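Local atomic coordinates of endo-polygalacturonase (PDB entry 1BHE), a protein that hydrolyses the alpha-1,4 links between galacturonic acid units of polygalacturonate and takes part in the maceration and soft-rotting of plant tissue. Residues N292-N303 against S326-T337; P206-I214 against R234-N245. All coordinates share one frame; numbering follows the deposited sequence.

In the fold
Both interactions join parallel strands of neighbouring coils in the same right-handed beta-helix, and strand 258-273 flanks each of them: it pairs with 237-243 in interaction 2 and with 290-302 in interaction 1. Their centres lie about 18 Å apart. Interaction 2 is the more buried, its centre about 11 Å from the centre of the chain, against about 20 Å for the centre of the partly buried interaction 1. The inward-facing side chains differ as well: isoleucines stack in interaction 2, whereas interaction 1 stacks two aromatic rings and sets a methionine against valine. Outward, both carry charged groups, but interaction 1 adds a bridging water and interaction 2 the N-terminal segment, bonded to Thr213, Ser241 and Asn211.

Interaction 1: N292-N303 against S326-T337; sequences NGVRYSNVVMKN and SDITFKDVTSET
Thr329 N to Val294 O at 2.8 Å and Lys331 N to Tyr296 O at 2.7 Å are among the main-chain hydrogen bonds that join 292-303 to 326-337 in parallel, residue for residue. Both chains turn a corner, at Asn298 and Asp332, and the bonding resumes beyond it, where Glu336 N reaches Met301 O almost straight. Such paired corners between stacked strands mark the right-handed parallel beta-helix of family 28 glycosyl hydrolases, and the two segments are equivalent strands of successive coils. Asn298 has positive phi, a backbone shape asparagine accepts readily; Asp332 shares it, and its OD1 bonds Asn358 of the next coil. On the outward face a water bridges Val294 O and Asp327 OD1 and bonds Thr329 OG1, while Arg295 turns its NH1 to Asn264 and Thr266. Inside, Tyr296 and Phe330 form an offset stack, planes 21° and centroids 4.8 Å apart. Tyr296 CD2 lies over one face of Phe330, toward its rim; with CG anti to the carbonyl carbon in each (chi1 -50° and -59°), the rings point the same way. Past the corner Val299 and Val333 run side by side, and Met301, flexible and bent at chi3, lays CE 3.5 Å from Val333 CG1.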
# COMPACT_ATOMS: atom_id res chain seq x y z
N ASN A 292 -2.33 9.79 -17.01
CA ASN A 292 -2.31 9.43 -18.42
C ASN A 292 -1.75 8.05 -18.70
O ASN A 292 -0.67 7.71 -18.20
CB ASN A 292 -1.49 10.49 -19.17
CG ASN A 292 -1.34 10.11 -20.64
OD1 ASN A 292 -2.28 10.27 -21.42
ND2 ASN A 292 -0.19 9.57 -21.02
N GLY A 293 -2.45 7.29 -19.53
CA GLY A 293 -2.02 5.97 -19.94
C GLY A 293 -2.22 4.91 -18.86
O GLY A 293 -1.28 4.42 -18.24
N VAL A 294 -3.49 4.61 -18.59
CA VAL A 294 -3.87 3.61 -17.61
C VAL A 294 -4.65 2.52 -18.35
O VAL A 294 -5.62 2.87 -19.04
CB VAL A 294 -4.72 4.17 -16.46
CG1 VAL A 294 -5.06 3.07 -15.45
CG2 VAL A 294 -4.01 5.31 -15.75
N ARG A 295 -4.23 1.28 -18.25
CA ARG A 295 -4.90 0.19 -18.94
C ARG A 295 -5.20 -0.98 -18.01
O ARG A 295 -4.31 -1.54 -17.37
CB ARG A 295 -4.08 -0.30 -20.15
CG ARG A 295 -2.64 -0.67 -19.83
CD ARG A 295 -1.74 -0.51 -21.03
NE ARG A 295 -1.54 0.89 -21.41
CZ ARG A 295 -0.65 1.71 -20.86
NH1 ARG A 295 0.15 1.29 -19.89
NH2 ARG A 295 -0.56 2.96 -21.29
N TYR A 296 -6.48 -1.34 -17.95
CA TYR A 296 -6.93 -2.45 -17.12
C TYR A 296 -7.42 -3.60 -17.99
O TYR A 296 -8.27 -3.38 -18.87
CB TYR A 296 -8.06 -2.05 -16.18
CG TYR A 296 -7.90 -0.82 -15.34
CD1 TYR A 296 -7.31 -0.88 -14.07
CD2 TYR A 296 -8.35 0.41 -15.78
CE1 TYR A 296 -7.18 0.25 -13.29
CE2 TYR A 296 -8.23 1.56 -15.01
CZ TYR A 296 -7.63 1.46 -13.77
OH TYR A 296 -7.50 2.60 -13.00
N SER A 297 -6.93 -4.81 -17.74
CA SER A 297 -7.36 -5.95 -18.54
C SER A 297 -7.42 -7.23 -17.72
O SER A 297 -6.65 -7.45 -16.79
CB SER A 297 -6.46 -6.15 -19.76
OG SER A 297 -5.14 -6.47 -19.35
N ASN A 298 -8.36 -8.10 -18.09
CA ASN A 298 -8.53 -9.39 -17.44
C ASN A 298 -8.77 -9.26 -15.94
O ASN A 298 -8.08 -9.85 -15.10
CB ASN A 298 -7.33 -10.30 -17.73
CG ASN A 298 -7.61 -11.75 -17.39
OD1 ASN A 298 -8.75 -12.11 -17.06
ND2 ASN A 298 -6.61 -12.60 -17.44
N VAL A 299 -9.78 -8.45 -15.60
CA VAL A 299 -10.16 -8.23 -14.21
C VAL A 299 -11.49 -8.94 -13.93
O VAL A 299 -12.46 -8.71 -14.65
CB VAL A 299 -10.33 -6.73 -13.90
CG1 VAL A 299 -10.61 -6.50 -12.42
CG2 VAL A 299 -9.09 -5.94 -14.31
N VAL A 300 -11.52 -9.83 -12.95
CA VAL A 300 -12.74 -10.55 -12.60
C VAL A 300 -13.15 -10.19 -11.17
O VAL A 300 -12.38 -10.41 -10.23
CB VAL A 300 -12.59 -12.07 -12.72
CG1 VAL A 300 -13.86 -12.80 -12.28
CG2 VAL A 300 -12.23 -12.49 -14.14
N MET A 301 -14.35 -9.63 -11.00
CA MET A 301 -14.82 -9.22 -9.69
C MET A 301 -16.06 -9.97 -9.21
O MET A 301 -16.97 -10.29 -9.97
CB MET A 301 -15.14 -7.72 -9.67
CG MET A 301 -13.96 -6.81 -9.97
SD MET A 301 -14.48 -5.12 -10.30
CE MET A 301 -13.78 -4.85 -11.92
N LYS A 302 -16.09 -10.24 -7.91
CA LYS A 302 -17.17 -10.93 -7.23
C LYS A 302 -17.48 -10.19 -5.92
O LYS A 302 -16.57 -9.92 -5.13
CB LYS A 302 -16.82 -12.37 -6.86
CG LYS A 302 -16.46 -13.36 -7.94
CD LYS A 302 -16.50 -14.79 -7.43
CE LYS A 302 -15.14 -15.48 -7.56
NZ LYS A 302 -15.15 -16.52 -8.62
N ASN A 303 -18.73 -9.84 -5.69
CA ASN A 303 -19.14 -9.14 -4.48
C ASN A 303 -18.45 -7.80 -4.29
O ASN A 303 -18.11 -7.39 -3.17
CB ASN A 303 -18.93 -10.04 -3.25
CG ASN A 303 -19.83 -11.25 -3.21
OD1 ASN A 303 -20.99 -11.22 -3.63
ND2 ASN A 303 -19.32 -12.37 -2.71
N SER A 326 -6.49 11.15 -19.11
CA SER A 326 -6.72 10.66 -20.46
C SER A 326 -6.06 9.32 -20.73
O SER A 326 -5.28 8.81 -19.92
CB SER A 326 -6.25 11.71 -21.48
OG SER A 326 -4.87 11.96 -21.37
N ASP A 327 -6.38 8.73 -21.87
CA ASP A 327 -5.87 7.43 -22.29
C ASP A 327 -6.07 6.40 -21.18
O ASP A 327 -5.16 5.81 -20.62
CB ASP A 327 -4.42 7.50 -22.74
CG ASP A 327 -3.89 6.20 -23.31
OD1 ASP A 327 -4.68 5.31 -23.69
OD2 ASP A 327 -2.64 6.05 -23.37
N ILE A 328 -7.35 6.19 -20.85
CA ILE A 328 -7.78 5.26 -19.81
C ILE A 328 -8.60 4.16 -20.47
O ILE A 328 -9.64 4.42 -21.09
CB ILE A 328 -8.60 5.99 -18.72
CG1 ILE A 328 -7.77 7.10 -18.07
CG2 ILE A 328 -9.08 5.02 -17.66
CD1 ILE A 328 -8.57 8.13 -17.32
N THR A 329 -8.10 2.92 -20.44
CA THR A 329 -8.78 1.82 -21.10
C THR A 329 -9.10 0.65 -20.18
O THR A 329 -8.34 0.28 -19.28
CB THR A 329 -7.95 1.27 -22.28
OG1 THR A 329 -6.70 0.77 -21.77
CG2 THR A 329 -7.66 2.33 -23.33
N PHE A 330 -10.26 0.04 -20.41
CA PHE A 330 -10.70 -1.15 -19.70
C PHE A 330 -10.99 -2.23 -20.75
O PHE A 330 -11.76 -1.98 -21.68
CB PHE A 330 -11.95 -0.92 -18.87
CG PHE A 330 -11.91 0.12 -17.79
CD1 PHE A 330 -12.02 1.46 -18.09
CD2 PHE A 330 -11.78 -0.25 -16.46
CE1 PHE A 330 -11.98 2.42 -17.10
CE2 PHE A 330 -11.76 0.69 -15.46
CZ PHE A 330 -11.86 2.03 -15.77
N LYS A 331 -10.39 -3.40 -20.60
CA LYS A 331 -10.58 -4.49 -21.55
C LYS A 331 -10.76 -5.83 -20.85
O LYS A 331 -9.98 -6.21 -19.97
CB LYS A 331 -9.40 -4.58 -22.52
CG LYS A 331 -9.57 -5.62 -23.61
CD LYS A 331 -8.56 -5.44 -24.72
CE LYS A 331 -8.97 -6.15 -26.00
NZ LYS A 331 -9.30 -7.59 -25.75
N ASP A 332 -11.80 -6.57 -21.25
CA ASP A 332 -12.09 -7.88 -20.66
C ASP A 332 -12.21 -7.76 -19.14
O ASP A 332 -11.45 -8.38 -18.39
CB ASP A 332 -10.98 -8.88 -21.02
CG ASP A 332 -11.00 -9.24 -22.50
OD1 ASP A 332 -12.10 -9.28 -23.09
OD2 ASP A 332 -9.92 -9.49 -23.07
N VAL A 333 -13.16 -6.96 -18.69
CA VAL A 333 -13.43 -6.76 -17.27
C VAL A 333 -14.83 -7.29 -16.95
O VAL A 333 -15.80 -6.85 -17.59
CB VAL A 333 -13.31 -5.28 -16.88
CG1 VAL A 333 -13.81 -5.02 -15.46
CG2 VAL A 333 -11.86 -4.80 -17.00
N THR A 334 -14.93 -8.23 -16.03
CA THR A 334 -16.21 -8.81 -15.66
C THR A 334 -16.54 -8.62 -14.18
O THR A 334 -15.69 -8.78 -13.30
CB THR A 334 -16.26 -10.33 -15.93
OG1 THR A 334 -15.83 -10.64 -17.26
CG2 THR A 334 -17.66 -10.88 -15.73
N SER A 335 -17.80 -8.32 -13.91
CA SER A 335 -18.32 -8.19 -12.56
C SER A 335 -19.50 -9.16 -12.43
O SER A 335 -20.52 -8.99 -13.11
CB SER A 335 -18.72 -6.77 -12.21
OG SER A 335 -19.01 -6.68 -10.82
N GLU A 336 -19.34 -10.18 -11.60
CA GLU A 336 -20.33 -11.23 -11.46
C GLU A 336 -21.54 -10.89 -10.60
O GLU A 336 -22.53 -11.63 -10.65
CB GLU A 336 -19.64 -12.49 -10.91
CG GLU A 336 -18.83 -13.21 -11.98
CD GLU A 336 -17.96 -14.33 -11.44
OE1 GLU A 336 -18.33 -14.96 -10.43
OE2 GLU A 336 -16.89 -14.57 -12.03
N THR A 337 -21.46 -9.85 -9.77
CA THR A 337 -22.58 -9.50 -8.90
C THR A 337 -23.02 -8.06 -9.13
O THR A 337 -22.31 -7.23 -9.68
CB THR A 337 -22.26 -9.68 -7.41
OG1 THR A 337 -21.07 -8.95 -7.10
CG2 THR A 337 -22.08 -11.14 -7.04
O HOH W 1 -4.98 3.06 -21.86

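Interaction 2: P206-I214 against R234-N245; sequences PMSSKNITI and RAETRNISILHN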
# COMPACT_ATOMS: atom_id res chain seq x y z
N PRO A 206 2.77 3.19 -3.80
CA PRO A 206 3.85 3.93 -4.45
C PRO A 206 3.50 5.42 -4.40
O PRO A 206 2.36 5.78 -4.71
CB PRO A 206 3.88 3.39 -5.87
CG PRO A 206 2.96 2.22 -5.89
CD PRO A 206 1.93 2.49 -4.81
N MET A 207 4.41 6.27 -3.96
CA MET A 207 4.19 7.70 -3.81
C MET A 207 5.28 8.49 -4.52
O MET A 207 6.43 8.48 -4.08
CB MET A 207 4.21 8.09 -2.32
CG MET A 207 3.05 7.57 -1.50
SD MET A 207 3.13 8.08 0.23
CE MET A 207 1.65 7.26 0.85
N SER A 208 4.96 9.13 -5.64
CA SER A 208 5.93 9.88 -6.43
C SER A 208 7.15 8.99 -6.71
O SER A 208 8.30 9.35 -6.45
CB SER A 208 6.32 11.18 -5.73
OG SER A 208 5.36 12.21 -5.98
N SER A 209 6.89 7.79 -7.24
CA SER A 209 7.95 6.82 -7.50
C SER A 209 7.79 6.22 -8.88
O SER A 209 6.68 6.26 -9.43
CB SER A 209 7.91 5.72 -6.43
OG SER A 209 8.32 6.21 -5.17
N LYS A 210 8.85 5.65 -9.45
CA LYS A 210 8.74 5.02 -10.75
C LYS A 210 9.21 3.57 -10.69
O LYS A 210 9.90 3.16 -9.76
CB LYS A 210 9.49 5.73 -11.87
CG LYS A 210 10.68 6.57 -11.50
CD LYS A 210 10.92 7.74 -12.44
CE LYS A 210 9.72 8.64 -12.67
NZ LYS A 210 9.81 10.00 -12.09
N ASN A 211 8.83 2.83 -11.72
CA ASN A 211 9.21 1.45 -11.94
C ASN A 211 8.84 0.52 -10.80
O ASN A 211 9.65 0.05 -10.01
CB ASN A 211 10.71 1.38 -12.29
CG ASN A 211 10.99 2.18 -13.55
OD1 ASN A 211 10.28 2.06 -14.55
ND2 ASN A 211 12.02 3.02 -13.52
N ILE A 212 7.54 0.20 -10.75
CA ILE A 212 6.93 -0.63 -9.73
C ILE A 212 6.27 -1.89 -10.29
O ILE A 212 5.49 -1.80 -11.24
CB ILE A 212 5.79 0.14 -9.03
CG1 ILE A 212 6.20 1.55 -8.59
CG2 ILE A 212 5.24 -0.66 -7.85
CD1 ILE A 212 7.36 1.63 -7.64
N THR A 213 6.50 -3.02 -9.63
CA THR A 213 5.82 -4.26 -10.00
C THR A 213 5.18 -4.88 -8.76
O THR A 213 5.87 -5.09 -7.76
CB THR A 213 6.75 -5.31 -10.64
OG1 THR A 213 7.12 -4.87 -11.95
CG2 THR A 213 6.07 -6.67 -10.77
N ILE A 214 3.89 -5.15 -8.83
CA ILE A 214 3.20 -5.88 -7.75
C ILE A 214 2.62 -7.13 -8.43
O ILE A 214 1.77 -6.99 -9.31
CB ILE A 214 2.12 -5.06 -7.04
CG1 ILE A 214 2.71 -3.82 -6.35
CG2 ILE A 214 1.41 -5.95 -6.01
CD1 ILE A 214 1.70 -2.83 -5.82
N ARG A 234 7.05 17.03 -6.20
CA ARG A 234 7.82 15.80 -6.09
C ARG A 234 7.78 15.08 -7.44
O ARG A 234 7.10 15.55 -8.36
CB ARG A 234 7.32 14.90 -4.97
CG ARG A 234 7.75 15.34 -3.57
CD ARG A 234 6.80 14.83 -2.50
NE ARG A 234 6.88 13.38 -2.35
CZ ARG A 234 6.13 12.68 -1.51
NH1 ARG A 234 5.23 13.27 -0.73
NH2 ARG A 234 6.24 11.36 -1.43
N ALA A 235 8.50 13.97 -7.55
CA ALA A 235 8.57 13.24 -8.81
C ALA A 235 7.23 12.74 -9.32
O ALA A 235 6.29 12.46 -8.58
CB ALA A 235 9.52 12.06 -8.68
N GLU A 236 7.19 12.54 -10.65
CA GLU A 236 6.03 11.91 -11.26
C GLU A 236 6.04 10.42 -10.90
O GLU A 236 7.10 9.84 -10.66
CB GLU A 236 6.02 12.05 -12.78
CG GLU A 236 5.77 13.49 -13.20
CD GLU A 236 6.10 13.79 -14.64
OE1 GLU A 236 6.57 12.88 -15.36
OE2 GLU A 236 5.92 14.96 -15.05
N THR A 237 4.85 9.83 -10.84
CA THR A 237 4.73 8.40 -10.60
C THR A 237 4.52 7.76 -11.97
O THR A 237 3.51 8.05 -12.62
CB THR A 237 3.55 8.08 -9.67
OG1 THR A 237 3.89 8.54 -8.35
CG2 THR A 237 3.24 6.59 -9.65
N ARG A 238 5.48 6.97 -12.44
CA ARG A 238 5.41 6.36 -13.75
C ARG A 238 5.83 4.90 -13.78
O ARG A 238 6.69 4.45 -13.03
CB ARG A 238 6.39 7.05 -14.72
CG ARG A 238 6.19 8.53 -14.94
CD ARG A 238 7.19 9.07 -15.97
NE ARG A 238 6.66 10.33 -16.48
CZ ARG A 238 6.01 10.53 -17.61
NH1 ARG A 238 5.75 9.57 -18.47
NH2 ARG A 238 5.62 11.78 -17.84
N ASN A 239 5.34 4.19 -14.80
CA ASN A 239 5.73 2.83 -15.10
C ASN A 239 5.42 1.85 -13.98
O ASN A 239 6.29 1.49 -13.18
CB ASN A 239 7.23 2.80 -15.43
CG ASN A 239 7.65 3.82 -16.48
OD1 ASN A 239 6.84 4.20 -17.33
ND2 ASN A 239 8.89 4.29 -16.42
N ILE A 240 4.18 1.34 -13.96
CA ILE A 240 3.73 0.42 -12.92
C ILE A 240 3.05 -0.81 -13.51
O ILE A 240 2.26 -0.69 -14.45
CB ILE A 240 2.75 1.10 -11.93
CG1 ILE A 240 3.42 2.26 -11.20
CG2 ILE A 240 2.18 0.11 -10.92
CD1 ILE A 240 2.52 3.09 -10.32
N SER A 241 3.39 -1.98 -13.00
CA SER A 241 2.80 -3.23 -13.43
C SER A 241 2.12 -3.92 -12.24
O SER A 241 2.78 -4.19 -11.24
CB SER A 241 3.82 -4.20 -14.01
OG SER A 241 4.36 -3.73 -15.23
N ILE A 242 0.83 -4.16 -12.33
CA ILE A 242 0.05 -4.84 -11.31
C ILE A 242 -0.48 -6.13 -11.97
O ILE A 242 -1.47 -6.10 -12.69
CB ILE A 242 -1.13 -4.00 -10.81
CG1 ILE A 242 -0.70 -2.61 -10.35
CG2 ILE A 242 -1.90 -4.72 -9.69
CD1 ILE A 242 0.28 -2.57 -9.20
N LEU A 243 0.25 -7.22 -11.81
CA LEU A 243 -0.04 -8.46 -12.50
C LEU A 243 -0.27 -9.70 -11.65
O LEU A 243 0.55 -10.09 -10.82
CB LEU A 243 1.16 -8.77 -13.43
CG LEU A 243 1.70 -7.64 -14.31
CD1 LEU A 243 3.08 -7.96 -14.85
CD2 LEU A 243 0.73 -7.35 -15.45
N HIS A 244 -1.27 -10.50 -12.04
CA HIS A 244 -1.54 -11.80 -11.45
C HIS A 244 -1.76 -11.72 -9.94
O HIS A 244 -1.05 -12.34 -9.15
CB HIS A 244 -0.42 -12.80 -11.77
CG HIS A 244 0.02 -12.78 -13.20
ND1 HIS A 244 -0.85 -13.06 -14.24
CD2 HIS A 244 1.21 -12.45 -13.76
CE1 HIS A 244 -0.19 -12.93 -15.39
NE2 HIS A 244 1.05 -12.56 -15.13
N ASN A 245 -2.75 -10.93 -9.53
CA ASN A 245 -3.03 -10.73 -8.12
C ASN A 245 -4.46 -11.09 -7.72
O ASN A 245 -5.37 -11.18 -8.54
CB ASN A 245 -2.78 -9.26 -7.75
CG ASN A 245 -1.33 -8.85 -7.91
OD1 ASN A 245 -0.46 -9.33 -7.19
ND2 ASN A 245 -1.10 -7.96 -8.87
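The amides of Asn211 and Asn239 lie side by side with their planes 23° apart, and Asn239 ND2 gives a hydrogen bond to Asn211 OD1 at 3.2 Å, tilted out of both planes. In both residues phi is positive, which asparagine tolerates well, and its amide can then pass bonds from coil to coil: Asn239 OD1 takes the next from Asn264, and Asn211 ND2 gives one to Asp183, while Asn211 OD1 is also hydrogen-bonded to Ser3 of the N-terminal segment. Within 234-245 the Arg238 guanidinium forms a side-on salt bridge, NE and NH2 both gripping Glu236 OE1 at its edge, in plane. A third amide, that of Asn245, holds Ile214 O in its plane, with ND2 3.1 Å away, but reaches that oxygen from above the carbonyl plane; Leu243 N donates to the same oxygen, nearly end-on.

At the other end Ser208 OG donates to Ala235 O at 2.8 Å, and Lys210, bent at chi3 and chi4, brings NZ to Glu236 O. Ile212 packs CB 3.8 Å from CG1 of Ile240, and Ile214 sets its CD1 3.7 Å from that of Ile242, branched side chains suited to stacking inside a beta-helix.

Strand 226-230 meets two of them, Val226 at Ile214 and Ile228 at Ile240, while Phe179 lies against Ile212 and Val267 against Ile242. On the outward face Asp2 bonds Thr213 and Ser241, while strands 183-193 and 258-273 pair on either side.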